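Local coordinates for D-alanyl-D-alanine carboxypeptidase (Penicillin binding protein) family protein (Francisella tularensis subsp. tularensis, PDB 6OSU) that probably removes the terminal D-alanine from peptidoglycan precursor peptides as a serine-type D-Ala-D-Ala carboxypeptidase of the S11 family, contributing to cell wall biogenesis, at residues Val41-Arg46 against Met179-Arg184; Thr70-Ala75 against Ala183-Tyr188; Glu192-Tyr197 against Asp275-Gly280; Asp198-Val203 against Arg266-Phe271. All coordinates share one frame; numbering follows the deposited sequence.

Contact 1. Residues Val41-Arg46 against Met179-Arg184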
loop_
_atom_site.group_PDB
_atom_site.type_symbol
_atom_site.label_atom_id
_atom_site.label_comp_id
_atom_site.label_asym_id
_atom_site.label_seq_id
_atom_site.Cartn_x
_atom_site.Cartn_y
_atom_site.Cartn_z
ATOM N N VAL A 41 -5.643 0.309 -9.632
ATOM C CA VAL A 41 -4.456 1.155 -9.649
ATOM C C VAL A 41 -3.291 0.356 -9.082
ATOM O O VAL A 41 -3.464 -0.457 -8.170
ATOM C CB VAL A 41 -4.672 2.469 -8.863
ATOM C CG1 VAL A 41 -4.753 2.198 -7.369
ATOM C CG2 VAL A 41 -3.557 3.471 -9.174
ATOM N N THR A 42 -2.105 0.571 -9.647
ATOM C CA THR A 42 -0.869 -0.005 -9.137
ATOM C C THR A 42 0.128 1.124 -8.937
ATOM O O THR A 42 0.398 1.888 -9.870
ATOM C CB THR A 42 -0.289 -1.064 -10.085
ATOM O OG1 THR A 42 -1.293 -2.039 -10.394
ATOM C CG2 THR A 42 0.902 -1.767 -9.435
ATOM N N MET A 43 0.671 1.225 -7.729
ATOM C CA MET A 43 1.528 2.338 -7.349
ATOM C C MET A 43 2.790 1.814 -6.681
ATOM O O MET A 43 2.736 0.869 -5.889
ATOM C CB MET A 43 0.780 3.295 -6.406
ATOM C CG MET A 43 1.662 4.267 -5.656
ATOM S SD MET A 43 0.745 5.215 -4.426
ATOM C CE MET A 43 -0.379 6.132 -5.479
ATOM N N ASP A 44 3.926 2.425 -7.011
ATOM C CA ASP A 44 5.174 2.118 -6.325
ATOM C C ASP A 44 5.222 2.838 -4.983
ATOM O O ASP A 44 4.798 3.990 -4.861
ATOM C CB ASP A 44 6.378 2.509 -7.183
ATOM C CG ASP A 44 7.698 2.301 -6.463
ATOM O OD1 ASP A 44 8.185 3.253 -5.818
ATOM O OD2 ASP A 44 8.236 1.173 -6.521
ATOM N N TYR A 45 5.745 2.148 -3.970
ATOM C CA TYR A 45 5.646 2.652 -2.606
ATOM C C TYR A 45 6.597 3.818 -2.367
ATOM O O TYR A 45 6.206 4.841 -1.792
ATOM C CB TYR A 45 5.913 1.524 -1.610
ATOM C CG TYR A 45 6.159 2.021 -0.207
ATOM C CD1 TYR A 45 5.137 2.601 0.534
ATOM C CD2 TYR A 45 7.417 1.917 0.374
ATOM C CE1 TYR A 45 5.361 3.067 1.813
ATOM C CE2 TYR A 45 7.650 2.377 1.655
ATOM C CZ TYR A 45 6.619 2.949 2.370
ATOM O OH TYR A 45 6.848 3.409 3.643
ATOM N N ARG A 46 7.851 3.687 -2.800
ATOM C CA ARG A 46 8.843 4.703 -2.462
ATOM C C ARG A 46 8.694 5.960 -3.315
ATOM O O ARG A 46 8.900 7.072 -2.818
ATOM C CB ARG A 46 10.251 4.121 -2.591
ATOM C CG ARG A 46 10.629 3.205 -1.435
ATOM C CD ARG A 46 12.027 2.639 -1.595
ATOM N NE ARG A 46 12.140 1.782 -2.771
ATOM C CZ ARG A 46 13.233 1.093 -3.088
ATOM N NH1 ARG A 46 14.310 1.157 -2.311
ATOM N NH2 ARG A 46 13.254 0.339 -4.179
ATOM N N MET A 179 -7.590 4.864 -2.167
ATOM C CA MET A 179 -7.235 3.738 -1.310
ATOM C C MET A 179 -5.749 3.414 -1.393
ATOM O O MET A 179 -5.159 2.970 -0.402
ATOM C CB MET A 179 -8.081 2.519 -1.671
ATOM C CG MET A 179 -9.446 2.522 -1.002
ATOM S SD MET A 179 -9.288 2.313 0.782
ATOM C CE MET A 179 -10.854 2.979 1.353
ATOM N N ALA A 180 -5.126 3.639 -2.553
ATOM C CA ALA A 180 -3.681 3.465 -2.653
ATOM C C ALA A 180 -2.946 4.535 -1.858
ATOM O O ALA A 180 -1.909 4.260 -1.241
ATOM C CB ALA A 180 -3.249 3.484 -4.120
ATOM N N LEU A 181 -3.465 5.763 -1.859
ATOM C CA LEU A 181 -2.868 6.812 -1.039
ATOM C C LEU A 181 -2.934 6.448 0.438
ATOM O O LEU A 181 -1.949 6.602 1.171
ATOM C CB LEU A 181 -3.567 8.145 -1.305
ATOM C CG LEU A 181 -3.297 8.794 -2.668
ATOM C CD1 LEU A 181 -4.269 9.931 -2.936
ATOM C CD2 LEU A 181 -1.861 9.298 -2.747
ATOM N N LEU A 182 -4.086 5.944 0.889
ATOM C CA LEU A 182 -4.226 5.529 2.279
ATOM C C LEU A 182 -3.236 4.421 2.621
ATOM O O LEU A 182 -2.546 4.481 3.647
ATOM C CB LEU A 182 -5.661 5.073 2.546
ATOM C CG LEU A 182 -5.933 4.479 3.929
ATOM C CD1 LEU A 182 -5.568 5.481 5.005
ATOM C CD2 LEU A 182 -7.393 4.061 4.050
ATOM N N ALA A 183 -3.144 3.403 1.761
ATOM C CA ALA A 183 -2.242 2.286 2.029
ATOM C C ALA A 183 -0.796 2.757 2.119
ATOM O O ALA A 183 -0.069 2.379 3.042
ATOM C CB ALA A 183 -2.395 1.216 0.952
ATOM N N ARG A 184 -0.362 3.590 1.169
ATOM C CA ARG A 184 1.012 4.090 1.191
ATOM C C ARG A 184 1.308 4.845 2.482
ATOM O O ARG A 184 2.370 4.662 3.089
ATOM C CB ARG A 184 1.270 4.983 -0.021
ATOM C CG ARG A 184 2.704 5.468 -0.139
ATOM C CD ARG A 184 2.907 6.305 -1.398
ATOM N NE ARG A 184 4.310 6.661 -1.599
ATOM C CZ ARG A 184 4.781 7.904 -1.582
ATOM N NH1 ARG A 184 3.961 8.928 -1.382
ATOM N NH2 ARG A 184 6.076 8.124 -1.776
#

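Contact 2. Residues Thr70-Ala75 against Ala183-Tyr188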
loop_
_atom_site.group_PDB
_atom_site.type_symbol
_atom_site.label_atom_id
_atom_site.label_comp_id
_atom_site.label_asym_id
_atom_site.label_seq_id
_atom_site.Cartn_x
_atom_site.Cartn_y
_atom_site.Cartn_z
ATOM N N THR A 70 -10.194 2.857 9.634
ATOM C CA THR A 70 -10.390 2.651 11.066
ATOM C C THR A 70 -9.111 2.137 11.710
ATOM O O THR A 70 -8.673 2.648 12.747
ATOM C CB THR A 70 -11.551 1.683 11.309
ATOM O OG1 THR A 70 -12.745 2.212 10.716
ATOM C CG2 THR A 70 -11.783 1.493 12.801
ATOM N N SER A 71 -8.481 1.140 11.088
ATOM C CA SER A 71 -7.202 0.646 11.587
ATOM C C SER A 71 -6.123 1.719 11.506
ATOM O O SER A 71 -5.242 1.791 12.370
ATOM C CB SER A 71 -6.783 -0.593 10.800
ATOM O OG SER A 71 -5.519 -1.058 11.236
ATOM N N TYR A 72 -6.170 2.554 10.464
ATOM C CA TYR A 72 -5.216 3.655 10.337
ATOM C C TYR A 72 -5.286 4.580 11.548
ATOM O O TYR A 72 -4.257 4.961 12.117
ATOM C CB TYR A 72 -5.499 4.429 9.048
ATOM C CG TYR A 72 -4.522 5.538 8.726
ATOM C CD1 TYR A 72 -3.468 5.323 7.847
ATOM C CD2 TYR A 72 -4.663 6.805 9.287
ATOM C CE1 TYR A 72 -2.576 6.332 7.541
ATOM C CE2 TYR A 72 -3.777 7.821 8.988
ATOM C CZ TYR A 72 -2.736 7.580 8.116
ATOM O OH TYR A 72 -1.852 8.589 7.819
ATOM N N ILE A 73 -6.498 4.956 11.953
ATOM C CA ILE A 73 -6.654 5.863 13.083
ATOM C C ILE A 73 -6.226 5.189 14.385
ATOM O O ILE A 73 -5.659 5.835 15.276
ATOM C CB ILE A 73 -8.106 6.367 13.138
ATOM C CG1 ILE A 73 -8.364 7.327 11.974
ATOM C CG2 ILE A 73 -8.403 7.014 14.474
ATOM C CD1 ILE A 73 -9.811 7.704 11.794
ATOM N N VAL A 74 -6.475 3.884 14.510
ATOM C CA VAL A 74 -6.058 3.151 15.705
ATOM C C VAL A 74 -4.541 3.184 15.847
ATOM O O VAL A 74 -4.006 3.424 16.935
ATOM C CB VAL A 74 -6.586 1.704 15.665
ATOM C CG1 VAL A 74 -6.004 0.891 16.827
ATOM C CG2 VAL A 74 -8.109 1.687 15.702
ATOM N N ALA A 75 -3.825 2.941 14.744
ATOM C CA ALA A 75 -2.365 2.984 14.790
ATOM C C ALA A 75 -1.869 4.373 15.168
ATOM O O ALA A 75 -0.908 4.511 15.934
ATOM C CB ALA A 75 -1.779 2.559 13.443
ATOM N N ALA A 183 -3.144 3.403 1.761
ATOM C CA ALA A 183 -2.242 2.286 2.029
ATOM C C ALA A 183 -0.796 2.757 2.119
ATOM O O ALA A 183 -0.069 2.379 3.042
ATOM C CB ALA A 183 -2.395 1.216 0.952
ATOM N N ARG A 184 -0.362 3.590 1.169
ATOM C CA ARG A 184 1.012 4.090 1.191
ATOM C C ARG A 184 1.308 4.845 2.482
ATOM O O ARG A 184 2.370 4.662 3.089
ATOM C CB ARG A 184 1.270 4.983 -0.021
ATOM C CG ARG A 184 2.704 5.468 -0.139
ATOM C CD ARG A 184 2.907 6.305 -1.398
ATOM N NE ARG A 184 4.310 6.661 -1.599
ATOM C CZ ARG A 184 4.781 7.904 -1.582
ATOM N NH1 ARG A 184 3.961 8.928 -1.382
ATOM N NH2 ARG A 184 6.076 8.124 -1.776
ATOM N N SER A 185 0.379 5.699 2.917
ATOM C CA SER A 185 0.558 6.394 4.189
ATOM C C SER A 185 0.642 5.408 5.351
ATOM O O SER A 185 1.437 5.593 6.282
ATOM C CB SER A 185 -0.588 7.384 4.399
ATOM O OG SER A 185 -0.438 8.084 5.619
ATOM N N TYR A 186 -0.167 4.348 5.306
ATOM C CA TYR A 186 -0.172 3.349 6.371
ATOM C C TYR A 186 1.178 2.647 6.474
ATOM O O TYR A 186 1.742 2.523 7.569
ATOM C CB TYR A 186 -1.296 2.344 6.109
ATOM C CG TYR A 186 -1.806 1.601 7.321
ATOM C CD1 TYR A 186 -3.168 1.519 7.576
ATOM C CD2 TYR A 186 -0.939 0.956 8.187
ATOM C CE1 TYR A 186 -3.648 0.831 8.669
ATOM C CE2 TYR A 186 -1.408 0.266 9.284
ATOM C CZ TYR A 186 -2.765 0.209 9.520
ATOM O OH TYR A 186 -3.242 -0.477 10.611
ATOM N N ILE A 187 1.711 2.178 5.340
ATOM C CA ILE A 187 3.020 1.523 5.333
ATOM C C ILE A 187 4.072 2.428 5.950
ATOM O O ILE A 187 4.937 1.980 6.713
ATOM C CB ILE A 187 3.427 1.133 3.898
ATOM C CG1 ILE A 187 2.288 0.442 3.165
ATOM C CG2 ILE A 187 4.650 0.237 3.920
ATOM C CD1 ILE A 187 1.834 -0.752 3.851
ATOM N N TYR A 188 4.019 3.714 5.619
ATOM C CA TYR A 188 5.087 4.632 5.987
ATOM C C TYR A 188 5.002 5.030 7.455
ATOM O O TYR A 188 6.002 4.975 8.177
ATOM C CB TYR A 188 5.032 5.862 5.079
ATOM C CG TYR A 188 6.022 6.935 5.443
ATOM C CD1 TYR A 188 7.364 6.812 5.106
ATOM C CD2 TYR A 188 5.617 8.076 6.124
ATOM C CE1 TYR A 188 8.276 7.795 5.441
ATOM C CE2 TYR A 188 6.519 9.064 6.461
ATOM C CZ TYR A 188 7.848 8.918 6.120
ATOM O OH TYR A 188 8.747 9.901 6.457
#

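Contact 3. Residues Glu192-Tyr197 against Asp275-Gly280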
loop_
_atom_site.group_PDB
_atom_site.type_symbol
_atom_site.label_atom_id
_atom_site.label_comp_id
_atom_site.label_asym_id
_atom_site.label_seq_id
_atom_site.Cartn_x
_atom_site.Cartn_y
_atom_site.Cartn_z
ATOM N N GLU A 192 4.829 -1.063 12.258
ATOM C CA GLU A 192 4.541 -2.157 13.181
ATOM C C GLU A 192 3.093 -2.614 13.061
ATOM O O GLU A 192 2.817 -3.814 12.941
ATOM C CB GLU A 192 4.850 -1.741 14.618
ATOM C CG GLU A 192 4.171 -2.632 15.649
ATOM C CD GLU A 192 5.128 -3.175 16.693
ATOM O OE1 GLU A 192 6.060 -2.442 17.091
ATOM O OE2 GLU A 192 4.946 -4.339 17.116
ATOM N N ALA A 193 2.150 -1.670 13.101
ATOM C CA ALA A 193 0.744 -2.030 12.948
ATOM C C ALA A 193 0.480 -2.687 11.603
ATOM O O ALA A 193 -0.387 -3.561 11.499
ATOM C CB ALA A 193 -0.142 -0.796 13.111
ATOM N N TYR A 194 1.215 -2.288 10.565
ATOM C CA TYR A 194 1.001 -2.883 9.254
ATOM C C TYR A 194 1.407 -4.350 9.205
ATOM O O TYR A 194 0.887 -5.094 8.367
ATOM C CB TYR A 194 1.760 -2.101 8.183
ATOM C CG TYR A 194 1.661 -2.755 6.830
ATOM C CD1 TYR A 194 0.438 -2.841 6.175
ATOM C CD2 TYR A 194 2.775 -3.315 6.221
ATOM C CE1 TYR A 194 0.328 -3.460 4.939
ATOM C CE2 TYR A 194 2.679 -3.930 4.982
ATOM C CZ TYR A 194 1.454 -3.998 4.347
ATOM O OH TYR A 194 1.352 -4.606 3.114
ATOM N N LYS A 195 2.317 -4.785 10.083
ATOM C CA LYS A 195 2.708 -6.189 10.109
ATOM C C LYS A 195 1.539 -7.115 10.423
ATOM O O LYS A 195 1.599 -8.302 10.085
ATOM C CB LYS A 195 3.825 -6.417 11.130
ATOM C CG LYS A 195 5.139 -5.725 10.795
ATOM C CD LYS A 195 6.197 -6.021 11.851
ATOM C CE LYS A 195 7.414 -5.123 11.687
ATOM N NZ LYS A 195 7.866 -4.569 12.996
ATOM N N VAL A 196 0.479 -6.602 11.053
ATOM C CA VAL A 196 -0.657 -7.445 11.416
ATOM C C VAL A 196 -1.350 -7.993 10.175
ATOM O O VAL A 196 -1.920 -9.092 10.204
ATOM C CB VAL A 196 -1.643 -6.659 12.305
ATOM C CG1 VAL A 196 -2.804 -7.543 12.742
ATOM C CG2 VAL A 196 -0.930 -6.085 13.513
ATOM N N TYR A 197 -1.303 -7.255 9.063
ATOM C CA TYR A 197 -2.003 -7.689 7.861
ATOM C C TYR A 197 -1.396 -8.945 7.250
ATOM O O TYR A 197 -2.044 -9.585 6.415
ATOM C CB TYR A 197 -2.028 -6.560 6.834
ATOM C CG TYR A 197 -2.974 -5.442 7.206
ATOM C CD1 TYR A 197 -4.349 -5.614 7.107
ATOM C CD2 TYR A 197 -2.497 -4.222 7.665
ATOM C CE1 TYR A 197 -5.224 -4.601 7.440
ATOM C CE2 TYR A 197 -3.368 -3.197 8.008
ATOM C CZ TYR A 197 -4.731 -3.397 7.894
ATOM O OH TYR A 197 -5.607 -2.392 8.228
ATOM N N ASP A 275 2.403 -9.148 1.639
ATOM C CA ASP A 275 2.198 -8.997 3.074
ATOM C C ASP A 275 0.956 -8.181 3.414
ATOM O O ASP A 275 0.774 -7.817 4.582
ATOM C CB ASP A 275 3.429 -8.369 3.739
ATOM C CG ASP A 275 3.946 -7.151 2.994
ATOM O OD1 ASP A 275 5.169 -6.899 3.055
ATOM O OD2 ASP A 275 3.143 -6.453 2.342
ATOM N N GLY A 276 0.097 -7.892 2.437
ATOM C CA GLY A 276 -1.100 -7.109 2.691
ATOM C C GLY A 276 -2.063 -7.240 1.532
ATOM O O GLY A 276 -1.751 -7.840 0.502
ATOM N N MET A 277 -3.248 -6.659 1.709
ATOM C CA MET A 277 -3.586 -5.890 2.902
ATOM C C MET A 277 -4.982 -6.249 3.421
ATOM O O MET A 277 -5.122 -6.768 4.524
ATOM C CB MET A 277 -3.500 -4.386 2.605
ATOM C CG MET A 277 -3.668 -3.471 3.810
ATOM S SD MET A 277 -3.348 -1.717 3.451
ATOM C CE MET A 277 -3.213 -1.047 5.105
ATOM N N LYS A 278 -6.013 -5.988 2.617
ATOM C CA LYS A 278 -7.386 -6.069 3.095
ATOM C C LYS A 278 -8.336 -6.362 1.942
ATOM O O LYS A 278 -8.186 -5.813 0.846
ATOM C CB LYS A 278 -7.806 -4.764 3.778
ATOM C CG LYS A 278 -9.144 -4.825 4.492
ATOM C CD LYS A 278 -9.035 -5.660 5.750
ATOM C CE LYS A 278 -10.378 -5.803 6.448
ATOM N NZ LYS A 278 -11.307 -6.702 5.709
ATOM N N THR A 279 -9.329 -7.204 2.208
ATOM C CA THR A 279 -10.385 -7.525 1.262
ATOM C C THR A 279 -11.682 -6.870 1.708
ATOM O O THR A 279 -11.795 -6.355 2.822
ATOM C CB THR A 279 -10.577 -9.044 1.141
ATOM O OG1 THR A 279 -10.848 -9.593 2.436
ATOM C CG2 THR A 279 -9.334 -9.697 0.575
ATOM N N GLY A 280 -12.664 -6.903 0.816
ATOM C CA GLY A 280 -13.996 -6.410 1.104
ATOM C C GLY A 280 -14.986 -6.827 0.036
ATOM O O GLY A 280 -14.613 -6.988 -1.131
HETATM O O HOH W 1 -3.595 -9.068 4.343
#

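Contact 4. Residues Asp198-Val203 against Arg266-Phe271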
loop_
_atom_site.group_PDB
_atom_site.type_symbol
_atom_site.label_atom_id
_atom_site.label_comp_id
_atom_site.label_asym_id
_atom_site.label_seq_id
_atom_site.Cartn_x
_atom_site.Cartn_y
_atom_site.Cartn_z
ATOM N N ASP A 198 -0.186 -9.322 7.652
ATOM C CA ASP A 198 0.442 -10.540 7.159
ATOM C C ASP A 198 0.063 -11.774 7.973
ATOM O O ASP A 198 0.497 -12.878 7.629
ATOM C CB ASP A 198 1.968 -10.370 7.137
ATOM C CG ASP A 198 2.664 -11.414 6.278
ATOM O OD1 ASP A 198 2.223 -11.642 5.130
ATOM O OD2 ASP A 198 3.661 -12.007 6.745
ATOM N N ASP A 199 -0.739 -11.618 9.029
ATOM C CA ASP A 199 -1.172 -12.766 9.822
ATOM C C ASP A 199 -1.997 -13.725 8.974
ATOM O O ASP A 199 -2.946 -13.319 8.299
ATOM C CB ASP A 199 -1.991 -12.306 11.031
ATOM C CG ASP A 199 -1.145 -11.643 12.102
ATOM O OD1 ASP A 199 0.069 -11.449 11.876
ATOM O OD2 ASP A 199 -1.698 -11.316 13.175
ATOM N N LYS A 200 -1.633 -15.009 9.017
ATOM C CA LYS A 200 -2.333 -16.005 8.210
ATOM C C LYS A 200 -3.736 -16.277 8.739
ATOM O O LYS A 200 -4.629 -16.637 7.963
ATOM C CB LYS A 200 -1.527 -17.303 8.164
ATOM C CG LYS A 200 -0.088 -17.136 7.688
ATOM C CD LYS A 200 -0.009 -16.911 6.186
ATOM C CE LYS A 200 0.663 -15.583 5.863
ATOM N NZ LYS A 200 1.972 -15.435 6.563
ATOM N N GLY A 201 -3.951 -16.112 10.037
ATOM C CA GLY A 201 -5.257 -16.373 10.605
ATOM C C GLY A 201 -5.318 -15.950 12.057
ATOM O O GLY A 201 -4.402 -15.310 12.577
ATOM N N LEU A 202 -6.418 -16.323 12.709
ATOM C CA LEU A 202 -6.670 -15.959 14.097
ATOM C C LEU A 202 -7.166 -17.178 14.861
ATOM O O LEU A 202 -8.219 -17.735 14.533
ATOM C CB LEU A 202 -7.687 -14.816 14.192
ATOM C CG LEU A 202 -8.185 -14.470 15.598
ATOM C CD1 LEU A 202 -7.036 -14.024 16.494
ATOM C CD2 LEU A 202 -9.270 -13.409 15.543
ATOM N N VAL A 203 -6.406 -17.589 15.872
ATOM C CA VAL A 203 -6.814 -18.632 16.806
ATOM C C VAL A 203 -7.354 -17.927 18.042
ATOM O O VAL A 203 -6.588 -17.339 18.812
ATOM C CB VAL A 203 -5.649 -19.567 17.157
ATOM C CG1 VAL A 203 -6.130 -20.703 18.051
ATOM C CG2 VAL A 203 -4.999 -20.103 15.890
ATOM N N ARG A 266 -6.194 -14.252 0.015
ATOM C CA ARG A 266 -5.544 -15.454 -0.496
ATOM C C ARG A 266 -4.113 -15.184 -0.940
ATOM O O ARG A 266 -3.283 -16.100 -0.952
ATOM C CB ARG A 266 -6.357 -16.032 -1.655
ATOM C CG ARG A 266 -7.711 -16.597 -1.254
ATOM C CD ARG A 266 -7.537 -17.698 -0.231
ATOM N NE ARG A 266 -6.497 -18.641 -0.636
ATOM C CZ ARG A 266 -5.976 -19.570 0.158
ATOM N NH1 ARG A 266 -6.397 -19.688 1.411
ATOM N NH2 ARG A 266 -5.031 -20.379 -0.300
ATOM N N LEU A 267 -3.804 -13.934 -1.300
ATOM C CA LEU A 267 -2.475 -13.602 -1.802
ATOM C C LEU A 267 -1.380 -13.917 -0.791
ATOM O O LEU A 267 -0.245 -14.211 -1.183
ATOM C CB LEU A 267 -2.421 -12.125 -2.190
ATOM C CG LEU A 267 -2.480 -11.791 -3.679
ATOM C CD1 LEU A 267 -3.728 -12.377 -4.314
ATOM C CD2 LEU A 267 -2.433 -10.286 -3.877
ATOM N N LEU A 268 -1.696 -13.858 0.508
ATOM C CA LEU A 268 -0.699 -14.176 1.528
ATOM C C LEU A 268 -0.119 -15.567 1.319
ATOM O O LEU A 268 1.080 -15.785 1.525
ATOM C CB LEU A 268 -1.314 -14.073 2.923
ATOM C CG LEU A 268 -1.751 -12.699 3.420
ATOM C CD1 LEU A 268 -2.249 -12.813 4.852
ATOM C CD2 LEU A 268 -0.607 -11.703 3.312
ATOM N N PHE A 269 -0.952 -16.518 0.905
ATOM C CA PHE A 269 -0.530 -17.902 0.748
ATOM C C PHE A 269 0.017 -18.200 -0.641
ATOM O O PHE A 269 0.872 -19.083 -0.784
ATOM C CB PHE A 269 -1.702 -18.846 1.043
ATOM C CG PHE A 269 -2.465 -18.498 2.293
ATOM C CD1 PHE A 269 -2.164 -19.109 3.501
ATOM C CD2 PHE A 269 -3.486 -17.558 2.260
ATOM C CE1 PHE A 269 -2.864 -18.788 4.652
ATOM C CE2 PHE A 269 -4.188 -17.230 3.406
ATOM C CZ PHE A 269 -3.877 -17.847 4.604
ATOM N N THR A 270 -0.452 -17.487 -1.665
ATOM C CA THR A 270 -0.126 -17.805 -3.051
ATOM C C THR A 270 0.958 -16.912 -3.644
ATOM O O THR A 270 1.851 -17.414 -4.333
ATOM C CB THR A 270 -1.385 -17.719 -3.921
ATOM O OG1 THR A 270 -1.920 -16.390 -3.872
ATOM C CG2 THR A 270 -2.437 -18.702 -3.427
ATOM N N PHE A 271 0.911 -15.606 -3.398
ATOM C CA PHE A 271 1.827 -14.665 -4.035
ATOM C C PHE A 271 3.076 -14.501 -3.176
ATOM O O PHE A 271 2.983 -14.143 -1.997
ATOM C CB PHE A 271 1.144 -13.316 -4.257
ATOM C CG PHE A 271 1.836 -12.441 -5.266
ATOM C CD1 PHE A 271 1.406 -12.410 -6.584
ATOM C CD2 PHE A 271 2.910 -11.646 -4.895
ATOM C CE1 PHE A 271 2.036 -11.604 -7.512
ATOM C CE2 PHE A 271 3.547 -10.841 -5.819
ATOM C CZ PHE A 271 3.109 -10.817 -7.129
#

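Contact 1. Residues Val41-Arg46 against Met179-Arg184
Val41 and Met43 form two bumps on the same side of their strand, and the small methyl of Ala180 sits against both. Val41 CG1 lies 3.8 Å from Ala180 CB, and the thioether of Met43 turns at its last bond (chi3 -64°) to bring CE to 4.1 Å from the same Ala180 CB. Alanine suits this place because its short side chain lets helix and strand come close. One bond back from its own methyl, Met43 SD rests 3.9 Å from Arg184 CD, the two chains crossing nearly at right angles. The pairing lays helix 176-189 over one side of strand 39-44, in the five-stranded antiparallel sheet of the beta-lactamase-like transpeptidase fold; the two short segments run 31° apart. Further along, the aliphatic part of Arg184 fills the groove between Met43 and Tyr45, with Arg184 CG 3.8 Å from Tyr45 CD1. Its chain, extended as far as NE, carries the guanidinium past the strand end, where Arg184 NE donates an almost straight bond (168°) to Tyr45 O at 2.6 Å. Arg184 NH2 reaches Arg46 O at 3.2 Å, arriving above that carbonyl's plane. Both oxygens lie near the guanidinium plane, at its edge.

Contact 2. Residues Thr70-Ala75 against Ala183-Tyr188
Tyr72 OH and Ser185 OG share a hydrogen bond of 2.7 Å, in which either may donate. The serine hydroxyl approaches at the edge of the Tyr72 ring, near its plane, and is also bonded to Asn189. In the second polar pair, Ser71 OG and Tyr186 OH come to 2.4 Å, a very short distance best treated as doubtful in its detail; the direction of that bond is not settled, since Ser71 OG has weak bonds to Asp121 and Tyr197 as well. A small serine suits each site, leaving room for the long tyrosine that reaches over from the other helix.

The aromatic contact is an offset edge-to-face pair. Tyr72 turns its edge to the face of Tyr186, with the ring planes 77° apart and the centroids separated by 5.8 Å. The closest ring carbons are Tyr72 CD1 and Tyr186 CD1, 3.8 Å apart. With CG anti to the backbone N in both tyrosines (chi1 -176° and -157°), the two side chains run antiparallel alongside each other, so each hydroxyl ends beside the serine that precedes the other tyrosine. Tyr186 CE1 also lies 3.5 Å from the backbone, at Tyr72 N.

Lys67, the lysine of the SxxK pattern and the predicted proton acceptor, lies in the first turn of helix 66-79, and the side chain of Ser71 is about 6 Å from that of Lys67. Helix 113-123 packs beside Ser71, Phe190 meets Tyr72 edge-to-face, and helix 191-194 touches Ala75 and Tyr186.

Contact 3. Residues Glu192-Tyr197 against Asp275-Gly280
The Tyr197 ring carries Met277 on one face: Met277 CG stands almost directly over the ring centre, 3.9 Å from the centroid and 6° from the normal, a CH-pi contact. The extended methionine chain continues from the centre toward the CE2 side, its sulfur above the same face at longer range in a Met-aromatic contact and Met277 CE 3.6 Å from Tyr197 CE2. Flexible and unbranched, methionine can lie along a ring in this way. Lys278 CD comes to the edge of that ring. At the edge of Tyr194 lies Met277 CG again, together with Asp275 OD2, which accepts a 2.7 Å hydrogen bond from Tyr194 OH. The hydroxyl meets the carboxylate from above its plane, the two flat groups being 84° apart. Asp275 is paired on its other oxygen with Arg299. Gly276 lets that phenol sit close to the backbone, with Tyr194 OH 3.5 Å from Gly276 CA. A water bridges the main chains, donating to Tyr197 O (2.6 Å) and to Met277 O (2.8 Å). Lys278, predicted to bind substrate and opening a KTG-type motif, bonds to Ser124. Strand 274-282 is an outermost strand of its sheet, bulged against 288-295, while helices 66-79 and 176-189 pack on Met277.

Contact 4. Residues Asp198-Val203 against Arg266-Phe271
Phe269, whose ring packs on Lys200, gives its backbone N-H to Arg266 O at 3.0 Å, and the same oxygen is gripped twice more, by Thr270 N and by Thr270 OG1. The threonine hydroxyl comes from above the carbonyl plane, at 3.2 Å between Thr270 OG1 and Arg266 O. Three donors on one carbonyl tie down the short helical turn that presents Leu268 and Phe269 to the other segment.

Across the contact no hydrogen bond forms; hydrocarbon meets hydrocarbon, backbone oxygens and one carboxylate oxygen. Lys200 CD lies 3.7 Å from Phe269 CE1, the lysine chain running alongside the ring in the reverse sense, and Lys200 O sits at the edge of the ring, 3.6 Å from Phe269 CZ. Here the contact joins the loop leading into strand 201-205, the middle strand of a small antiparallel sheet with 210-212 and 258-262, to the helical turn 267-270 that precedes strand 274-282. Lysine suits this surface position: its methylenes cover Leu268 and Phe269, with Lys200 CE 3.9 Å from Leu268 CB, while repeated bends bring its ammonium back to its own segment. There Lys200 NZ makes a weak hydrogen bond to Asp198 O (3.1 Å) and a long salt bridge to the carboxylate of Asp198. Leucine's fork divides between two neighbours: Leu268 CD1 meets Asp199 O at 3.6 Å, whereas Leu268 CD2 lies 3.4 Å from Asp198 OD1. Asp199 O also accepts a hydrogen bond from the side chain of Asn263.

From the N terminus, strand 39-44 and helix 66-79 come first in the chain, and both are met by helix 176-189, which closes contact 1 and contact 2; these two loops overlap and end on the same helix, sharing Ala183 and Arg184, so that sheet and SxxK helix are joined through it. Contact 3 opens only afterwards, in series with both, and brings residues 192-197 to the edge strand of the same sheet. Contact 4 starts and finishes within that later loop, linking the small sheet to the turn just before strand 274-282. Contacts 2 and 3 touch, for example through Tyr186 and Met277, and Leu268 of contact 4 packs on Tyr197 and Gly276 of contact 3.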